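Local coordinates for LPXTG cell wall surface protein (Streptococcus gordonii, PDB 7AVK) that probably helps project the adhesive tip of a bacterial surface adhesin away from the cell wall, as one SHIRT domain of a tandem array, at residues 46-49 / 54-57. Numbering follows the deposited sequence.
Sequences QTEV and GTWS
Val-49 and Trp-56 form an antiparallel hydrogen-bonded pair of a beta hairpin, and two nearly straight backbone bonds establish it. Val-49 N donates to Trp-56 O at 2.9 Å. In return, Trp-56 N donates to Val-49 O at 2.8 Å. The next pair, Glu-48 with Ser-57, is non-hydrogen-bonded, its CA atoms closing to 4.6 Å. The CA of Glu-48 lies 3.3 Å from Trp-56 O, a bent C-H...O contact to the oxygen that also accepts the N-H of Val-49.

The side chain of Glu-48 can be traced outward. Its CB stays 4.2 Å from Trp-56 O; CG, placed anti to the backbone N (chi1 -163°), comes unusually close to the methyl CG2 of Thr-55, at 3.3 Å. Beyond CG the chain runs extended, taking CD past the same methyl and leaving OE2 3.5 Å from Thr-55 CG2. The aliphatic part of an exposed glutamate thus packs tightly on a threonine methyl diagonally across the ladder, while OE2 has a long, weak ion pair with Lys-50.

On the opposite face Val-49 and Trp-56 bring their CB atoms to 4.3 Å, both residues buried. There Val-49 touches Val-22 of helix 20-23, and the indole meets Phe-81 with planes at about 50°. Within the five-stranded sheet of this SHIRT domain, strand 48-50 is an outermost strand; strand 55-61 joins it to strand 73-82, where backbone hydrogen bonds pair Thr-55 with Thr-82 and Ser-57 with Glu-80.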
# COMPACT_ATOMS: atom_id res chain seq x y z
N GLN A 46 -6.85 1.29 8.73
CA GLN A 46 -7.21 0.04 9.40
C GLN A 46 -6.29 -1.05 8.82
O GLN A 46 -6.03 -1.01 7.62
CB GLN A 46 -8.68 -0.33 9.18
CG GLN A 46 -9.64 0.76 9.61
CD GLN A 46 -9.59 1.03 11.10
OE1 GLN A 46 -9.21 0.18 11.90
NE2 GLN A 46 -9.94 2.24 11.48
N THR A 47 -5.82 -1.98 9.63
CA THR A 47 -4.94 -3.06 9.15
C THR A 47 -5.64 -4.41 9.22
O THR A 47 -4.99 -5.40 8.92
CB THR A 47 -3.60 -3.02 9.88
OG1 THR A 47 -3.91 -3.08 11.27
CG2 THR A 47 -2.81 -1.79 9.54
N GLU A 48 -6.92 -4.45 9.55
CA GLU A 48 -7.70 -5.69 9.60
C GLU A 48 -9.10 -5.36 9.07
O GLU A 48 -9.65 -4.34 9.53
CB GLU A 48 -7.72 -6.27 11.01
CG GLU A 48 -8.14 -7.72 11.10
CD GLU A 48 -8.06 -8.28 12.51
OE1 GLU A 48 -8.24 -7.50 13.46
OE2 GLU A 48 -7.81 -9.49 12.65
N VAL A 49 -9.62 -6.13 8.13
CA VAL A 49 -10.98 -5.93 7.58
C VAL A 49 -11.69 -7.26 7.71
O VAL A 49 -11.25 -8.24 7.10
CB VAL A 49 -10.97 -5.46 6.11
CG1 VAL A 49 -12.36 -5.56 5.50
CG2 VAL A 49 -10.42 -4.05 6.02
N GLY A 54 -14.33 -14.18 6.20
CA GLY A 54 -13.11 -14.29 7.02
C GLY A 54 -12.47 -12.95 7.31
O GLY A 54 -13.20 -11.99 7.49
N THR A 55 -11.14 -12.90 7.35
CA THR A 55 -10.45 -11.66 7.69
C THR A 55 -9.36 -11.34 6.66
O THR A 55 -8.66 -12.27 6.25
CB THR A 55 -9.79 -11.77 9.07
OG1 THR A 55 -10.80 -12.23 9.95
CG2 THR A 55 -9.23 -10.46 9.56
N TRP A 56 -9.27 -10.10 6.24
CA TRP A 56 -8.13 -9.59 5.47
C TRP A 56 -7.21 -8.89 6.47
O TRP A 56 -7.69 -8.03 7.23
CB TRP A 56 -8.59 -8.61 4.40
CG TRP A 56 -9.24 -9.26 3.24
CD1 TRP A 56 -10.57 -9.40 3.03
CD2 TRP A 56 -8.58 -9.84 2.10
NE1 TRP A 56 -10.77 -10.00 1.83
CE2 TRP A 56 -9.58 -10.29 1.23
CE3 TRP A 56 -7.24 -10.01 1.73
CZ2 TRP A 56 -9.29 -10.89 0.01
CZ3 TRP A 56 -6.94 -10.57 0.50
CH2 TRP A 56 -7.96 -11.02 -0.34
N SER A 57 -5.93 -9.24 6.46
CA SER A 57 -4.95 -8.65 7.38
C SER A 57 -3.87 -7.98 6.55
O SER A 57 -3.35 -8.61 5.62
CB SER A 57 -4.35 -9.69 8.28
OG SER A 57 -5.35 -10.32 9.05